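Local coordinates for phosphotriesterase family protein (Listeria monocytogenes serotype 4b str. H7858, PDB 3PNZ) that probably hydrolyses phosphorylated sugar lactones, as a zinc-dependent lactonase of the phosphotriesterase family with the amidohydrolase fold, at residues 193-196 / 197-200; 250-253 / 254-258; 294-297 / 298-302. All coordinates share one frame; numbering follows the deposited sequence.

Contact 1. Residues 193-196 / 197-200; sequences MALE and QIEI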
# COMPACT_ATOMS: atom_id res chain seq x y z
N MET A 193 11.52 9.35 -7.40
CA MET A 193 12.27 9.56 -6.16
C MET A 193 12.61 8.28 -5.40
O MET A 193 13.06 8.35 -4.26
CB MET A 193 11.55 10.56 -5.24
CG MET A 193 11.27 11.91 -5.90
SD MET A 193 12.73 12.67 -6.69
CE MET A 193 13.64 13.21 -5.26
N ALA A 194 12.43 7.12 -6.03
CA ALA A 194 12.75 5.88 -5.32
C ALA A 194 14.20 5.83 -4.84
O ALA A 194 14.48 5.43 -3.71
CB ALA A 194 12.44 4.66 -6.17
N LEU A 195 15.14 6.25 -5.69
CA LEU A 195 16.55 6.17 -5.31
C LEU A 195 16.89 7.13 -4.18
O LEU A 195 17.74 6.82 -3.34
CB LEU A 195 17.45 6.41 -6.52
CG LEU A 195 17.27 5.39 -7.65
CD1 LEU A 195 18.11 5.81 -8.85
CD2 LEU A 195 17.63 3.98 -7.18
N GLU A 196 16.23 8.28 -4.15
CA GLU A 196 16.43 9.24 -3.07
C GLU A 196 15.79 8.77 -1.76
O GLU A 196 16.35 8.98 -0.68
CB GLU A 196 15.93 10.63 -3.46
CG GLU A 196 16.78 11.28 -4.57
CD GLU A 196 16.48 10.74 -5.96
OE1 GLU A 196 15.49 9.99 -6.13
OE2 GLU A 196 17.22 11.08 -6.90
N GLN A 197 14.62 8.13 -1.85
CA GLN A 197 14.02 7.50 -0.68
C GLN A 197 15.01 6.49 -0.10
O GLN A 197 15.25 6.45 1.10
CB GLN A 197 12.74 6.76 -1.04
CG GLN A 197 11.57 7.66 -1.41
CD GLN A 197 10.31 6.86 -1.65
OE1 GLN A 197 10.33 5.63 -1.69
NE2 GLN A 197 9.19 7.56 -1.81
N ILE A 198 15.57 5.69 -0.99
CA ILE A 198 16.52 4.65 -0.59
C ILE A 198 17.74 5.23 0.12
O ILE A 198 18.21 4.67 1.11
CB ILE A 198 16.90 3.75 -1.78
CG1 ILE A 198 15.74 2.80 -2.10
CG2 ILE A 198 18.20 2.99 -1.53
CD1 ILE A 198 15.75 2.26 -3.51
N GLU A 199 18.25 6.36 -0.35
CA GLU A 199 19.40 6.97 0.30
C GLU A 199 19.09 7.38 1.73
O GLU A 199 19.92 7.22 2.63
CB GLU A 199 19.93 8.17 -0.50
CG GLU A 199 20.76 7.77 -1.70
CD GLU A 199 21.89 6.81 -1.33
OE1 GLU A 199 22.59 7.07 -0.33
OE2 GLU A 199 22.06 5.79 -2.04
N ILE A 200 17.90 7.93 1.95
CA ILE A 200 17.51 8.33 3.30
C ILE A 200 17.39 7.11 4.20
O ILE A 200 17.83 7.11 5.35
CB ILE A 200 16.23 9.16 3.30
CG1 ILE A 200 16.49 10.51 2.62
CG2 ILE A 200 15.73 9.37 4.74
CD1 ILE A 200 15.25 11.31 2.33
O HOH W 1 19.99 5.23 -4.03
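Gln197 lies alongside the carbonyl of Met193, the residue at the N-cap position, one full turn back. Its backbone N reaches Met193 O at 2.9 Å in a nearly straight bond (N-H...O 167°), and its CG brushes the same Met193 O at 3.3 Å. With CG set beside the backbone N (chi1 -70°) and the rest of the chain extended, the amide is carried off the helix towards the barrel: OE1 bonds to Ser186 OG, while NE2 bonds to both Thr157 OG1 and His187 O. Both polar atoms of this buried amide are therefore held, and its rotation is fixed.

Ile198 repeats the pattern one residue on. Its CG1 and CD1 lie against Ala194 O, CD1 at 3.4 Å, and the same carbonyl takes the bond from Ile198 N. The CD1 tip also just meets Leu195 CD2 at 4.5 Å, a loose apolar touch; Leu195 also packs on Gln227 and Val228 of helix 222-229, and Ile198 on Leu208. At the solvent side Leu195 O has two donors, Glu199 N at 3.1 Å and a water at 2.8 Å; the water also donates to Glu199 OE2, which forms a salt bridge with Lys202. The bent Glu199 chain, with chi2 -52°, brings OE2 within reach of the water that joins it to Leu195 O.

His187 is a zinc ligand, and the Gln197 side chain lies about 9 Å from a zinc ion. Gln197 is thus a probable second-shell brace, on the first turn of the helix in a beta-alpha-beta unit (184-186, 194-203, 211-213) of the TIM barrel.

Contact 2. Residues 250-253 / 254-258; sequences ARIA and AILYL
Tyr257 meets the preceding turn through its CB, 3.6 Å from Ala253 O, rather than through its flat ring. CG stands opposite the backbone N (chi1 172°), which swings the ring off the helix to pack on Pro222 and Lys226 of helix 222-229. The guanidinium of Arg251, the other flat group, also leaves the helix. Its NH2 forms a salt bridge with Glu248 and its NH1 bonds to Lys242 O, which ties the group to residues at and before the start of the helix; what Arg251 gives to the next turn is its backbone, whose O accepts from Ile255 N at 3.0 Å.

The side-chain meeting proper is between Ile252 and Leu256. They run side by side and point the same way, with Ile252 CG2 3.9 Å from Leu256 CD1. That branch of Ile252 lies trans to the backbone N and CG of Leu256 lies beside its own N (chi1 -67°), which brings the two methyls together on the same side of the helix. Leu256 CG rests 3.4 Å from Ile252 O, while Leu256 N bonds to the same oxygen at 2.9 Å.

Helix 248-260 is the crossover of a beta-alpha-beta unit between strands 234-237 and 267-269 of the TIM barrel, and its faces are divided accordingly. Ile255 and Leu258 turn inward to Phe237 on the barrel strand; Ile252 and Leu256 meet helix 289-305. Ala254 CB lies 3.5 Å from Arg251 O and also packs on Leu220 and Phe237. Tyr257 N closes its own turn on Ala253 O at 2.9 Å.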
# COMPACT_ATOMS: atom_id res chain seq x y z
N ALA A 250 2.09 -2.43 -21.48
CA ALA A 250 3.29 -1.72 -21.03
C ALA A 250 3.67 -2.12 -19.61
O ALA A 250 4.85 -2.31 -19.30
CB ALA A 250 3.10 -0.21 -21.13
N ARG A 251 2.67 -2.25 -18.74
CA ARG A 251 2.95 -2.73 -17.38
C ARG A 251 3.50 -4.15 -17.43
O ARG A 251 4.50 -4.47 -16.77
CB ARG A 251 1.70 -2.64 -16.49
CG ARG A 251 1.38 -1.22 -16.01
CD ARG A 251 0.10 -1.17 -15.17
NE ARG A 251 -1.08 -1.32 -16.01
CZ ARG A 251 -1.70 -0.31 -16.61
NH1 ARG A 251 -1.26 0.94 -16.45
NH2 ARG A 251 -2.76 -0.54 -17.38
N ILE A 252 2.87 -4.99 -18.24
CA ILE A 252 3.27 -6.39 -18.30
C ILE A 252 4.69 -6.52 -18.86
O ILE A 252 5.50 -7.32 -18.37
CB ILE A 252 2.24 -7.23 -19.10
CG1 ILE A 252 0.98 -7.41 -18.26
CG2 ILE A 252 2.83 -8.57 -19.53
CD1 ILE A 252 -0.19 -8.05 -19.00
N ALA A 253 5.02 -5.72 -19.88
CA ALA A 253 6.37 -5.72 -20.44
C ALA A 253 7.42 -5.35 -19.38
O ALA A 253 8.51 -5.93 -19.34
CB ALA A 253 6.46 -4.78 -21.64
N ALA A 254 7.09 -4.38 -18.53
CA ALA A 254 8.02 -3.90 -17.50
C ALA A 254 8.24 -4.99 -16.45
O ALA A 254 9.35 -5.21 -15.98
CB ALA A 254 7.49 -2.62 -16.86
N ILE A 255 7.15 -5.66 -16.08
CA ILE A 255 7.24 -6.78 -15.15
C ILE A 255 8.13 -7.88 -15.72
O ILE A 255 9.04 -8.37 -15.05
CB ILE A 255 5.85 -7.34 -14.82
CG1 ILE A 255 5.11 -6.35 -13.91
CG2 ILE A 255 5.96 -8.71 -14.13
CD1 ILE A 255 3.65 -6.66 -13.75
N LEU A 256 7.90 -8.24 -16.98
CA LEU A 256 8.65 -9.32 -17.60
C LEU A 256 10.12 -8.95 -17.82
O LEU A 256 10.99 -9.83 -17.78
CB LEU A 256 7.99 -9.79 -18.90
CG LEU A 256 6.63 -10.46 -18.70
CD1 LEU A 256 6.03 -10.81 -20.06
CD2 LEU A 256 6.77 -11.71 -17.83
N TYR A 257 10.41 -7.67 -18.02
CA TYR A 257 11.82 -7.26 -18.06
C TYR A 257 12.50 -7.56 -16.72
O TYR A 257 13.61 -8.10 -16.68
CB TYR A 257 11.99 -5.78 -18.41
CG TYR A 257 13.41 -5.32 -18.25
CD1 TYR A 257 14.38 -5.67 -19.18
CD2 TYR A 257 13.80 -4.57 -17.15
CE1 TYR A 257 15.70 -5.27 -19.03
CE2 TYR A 257 15.13 -4.16 -16.99
CZ TYR A 257 16.06 -4.51 -17.93
OH TYR A 257 17.37 -4.11 -17.78
N LEU A 258 11.84 -7.19 -15.63
CA LEU A 258 12.41 -7.45 -14.31
C LEU A 258 12.57 -8.95 -14.08
O LEU A 258 13.58 -9.40 -13.54
CB LEU A 258 11.58 -6.81 -13.20
CG LEU A 258 11.80 -5.29 -13.04
CD1 LEU A 258 10.73 -4.69 -12.13
CD2 LEU A 258 13.21 -4.99 -12.50

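Contact 3. Residues 294-297 / 298-302; sequences KWVP and RFIDE
From Trp295 to Phe299 and from Val296 to Ile300 the backbone keeps its i to i+4 bonds, Phe299 N to Trp295 O at 2.8 Å, through a helix that is kinked at Pro297, which has no N-H to give to the turn before. The bond from Arg298 N to Lys294 O is weak at 3.4 Å.

Trp295 and Phe299 point the same way from successive turns, both with CG trans to the backbone N (Phe299 chi1 176°). Their rings are nearly parallel, the planes at 16°, yet slid so far apart that they barely overlap. Over one face of the indole stands Phe299 CB, 3.8 Å from the centroid of the Trp295 six-membered ring and 10° off the normal, a CH-pi contact. The far corner of the indole, CH2, approaches Phe299 CD1 at 3.7 Å.

This pair belongs to helix 289-305, which follows the last strand of the TIM barrel in the chain and packs outside it, in contact with helices 248-260 and 310-325. Phe299 reaches Leu313, Val314 and Phe317 of the latter helix, the two phenyl planes inclined at a steep angle. Trp295 NE1 makes a weak bond to Glu248.

On another side of the helix, Val296 and Ile300 stand side by side, with Val296 CG1 3.7 Å from Ile300 CD1, and Ile300 CG1 presses on Val296 O at 3.2 Å. Arg298 reaches forward one turn to Glu302 in a salt bridge: NE and NH1, side-on, both bond to Glu302 OE1, NH1 at 2.8 Å, with the oxygen close to the guanidinium plane. The other oxygen, OE2, forms a salt bridge with Lys306.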
# COMPACT_ATOMS: atom_id res chain seq x y z
N LYS A 294 -9.60 -11.29 -14.44
CA LYS A 294 -9.26 -10.96 -15.82
C LYS A 294 -7.76 -10.76 -16.08
O LYS A 294 -7.23 -11.23 -17.10
CB LYS A 294 -10.04 -9.72 -16.26
CG LYS A 294 -11.55 -9.89 -16.19
CD LYS A 294 -12.27 -8.61 -16.61
CE LYS A 294 -13.79 -8.76 -16.52
NZ LYS A 294 -14.49 -7.46 -16.77
N TRP A 295 -7.07 -10.07 -15.18
CA TRP A 295 -5.65 -9.80 -15.42
C TRP A 295 -4.80 -11.05 -15.33
O TRP A 295 -3.92 -11.28 -16.15
CB TRP A 295 -5.12 -8.72 -14.47
CG TRP A 295 -3.72 -8.26 -14.80
CD1 TRP A 295 -3.38 -7.25 -15.67
CD2 TRP A 295 -2.49 -8.75 -14.26
NE1 TRP A 295 -2.01 -7.10 -15.70
CE2 TRP A 295 -1.44 -8.01 -14.84
CE3 TRP A 295 -2.17 -9.75 -13.33
CZ2 TRP A 295 -0.10 -8.23 -14.53
CZ3 TRP A 295 -0.83 -9.98 -13.02
CH2 TRP A 295 0.19 -9.22 -13.62
N VAL A 296 -5.06 -11.87 -14.31
CA VAL A 296 -4.28 -13.09 -14.10
C VAL A 296 -4.28 -14.01 -15.33
O VAL A 296 -3.23 -14.40 -15.82
CB VAL A 296 -4.71 -13.81 -12.81
CG1 VAL A 296 -4.21 -15.25 -12.80
CG2 VAL A 296 -4.19 -13.06 -11.59
N PRO A 297 -5.47 -14.36 -15.85
CA PRO A 297 -5.48 -15.23 -17.03
C PRO A 297 -4.76 -14.61 -18.22
O PRO A 297 -4.08 -15.31 -18.97
CB PRO A 297 -6.97 -15.41 -17.33
CG PRO A 297 -7.65 -15.17 -16.03
CD PRO A 297 -6.83 -14.12 -15.33
N ARG A 298 -4.88 -13.30 -18.40
CA ARG A 298 -4.18 -12.66 -19.51
C ARG A 298 -2.68 -12.68 -19.30
O ARG A 298 -1.91 -13.00 -20.22
CB ARG A 298 -4.65 -11.22 -19.72
CG ARG A 298 -3.89 -10.56 -20.87
CD ARG A 298 -3.63 -9.12 -20.61
NE ARG A 298 -2.48 -8.64 -21.37
CZ ARG A 298 -2.48 -7.52 -22.08
NH1 ARG A 298 -1.38 -7.15 -22.73
NH2 ARG A 298 -3.58 -6.77 -22.13
N PHE A 299 -2.24 -12.35 -18.08
CA PHE A 299 -0.81 -12.36 -17.80
C PHE A 299 -0.21 -13.75 -18.01
O PHE A 299 0.86 -13.89 -18.60
CB PHE A 299 -0.50 -11.88 -16.38
CG PHE A 299 0.96 -11.98 -16.05
CD1 PHE A 299 1.83 -10.97 -16.44
CD2 PHE A 299 1.47 -13.10 -15.42
CE1 PHE A 299 3.19 -11.07 -16.16
CE2 PHE A 299 2.83 -13.20 -15.15
CZ PHE A 299 3.68 -12.19 -15.52
N ILE A 300 -0.89 -14.77 -17.50
CA ILE A 300 -0.42 -16.13 -17.66
C ILE A 300 -0.25 -16.45 -19.14
O ILE A 300 0.80 -16.94 -19.56
CB ILE A 300 -1.36 -17.14 -16.98
CG1 ILE A 300 -1.31 -16.95 -15.47
CG2 ILE A 300 -0.98 -18.56 -17.36
CD1 ILE A 300 -2.33 -17.80 -14.71
N ASP A 301 -1.27 -16.14 -19.93
CA ASP A 301 -1.26 -16.44 -21.36
C ASP A 301 -0.15 -15.69 -22.07
O ASP A 301 0.64 -16.28 -22.80
CB ASP A 301 -2.61 -16.12 -21.99
CG ASP A 301 -2.73 -16.64 -23.41
OD1 ASP A 301 -3.18 -15.88 -24.29
OD2 ASP A 301 -2.36 -17.81 -23.63
N GLU A 302 -0.07 -14.39 -21.82
CA GLU A 302 0.94 -13.57 -22.48
C GLU A 302 2.35 -13.96 -22.06
O GLU A 302 3.25 -14.08 -22.90
CB GLU A 302 0.68 -12.07 -22.25
CG GLU A 302 1.60 -11.17 -23.04
CD GLU A 302 1.26 -9.69 -22.93
OE1 GLU A 302 0.27 -9.33 -22.26
OE2 GLU A 302 2.00 -8.88 -23.53

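Overall arrangement
The contacts come one after another along the chain, each within one helix on the outside of the TIM barrel, contact 1 including its N-cap. Contact 1 lies on helix 194-203, after strand 184-186; contact 2 on helix 248-260, after strand 234-237; contact 3 on helix 289-305, beyond the last strand, 267-269. Contacts 2 and 3 are neighbours, centres about 13 Å apart: Ile252 CD1 lies 3.4 Å from Arg298 NE, and Leu256 CD2 is 3.9 Å from Phe299 CZ. Contact 1 stands apart, about 22 Å from contact 2 and 32 Å from contact 3 between centres. Its Gln197 lies about 9 Å from a zinc ion, near the metal site, while contacts 2 and 3 join two outer helices.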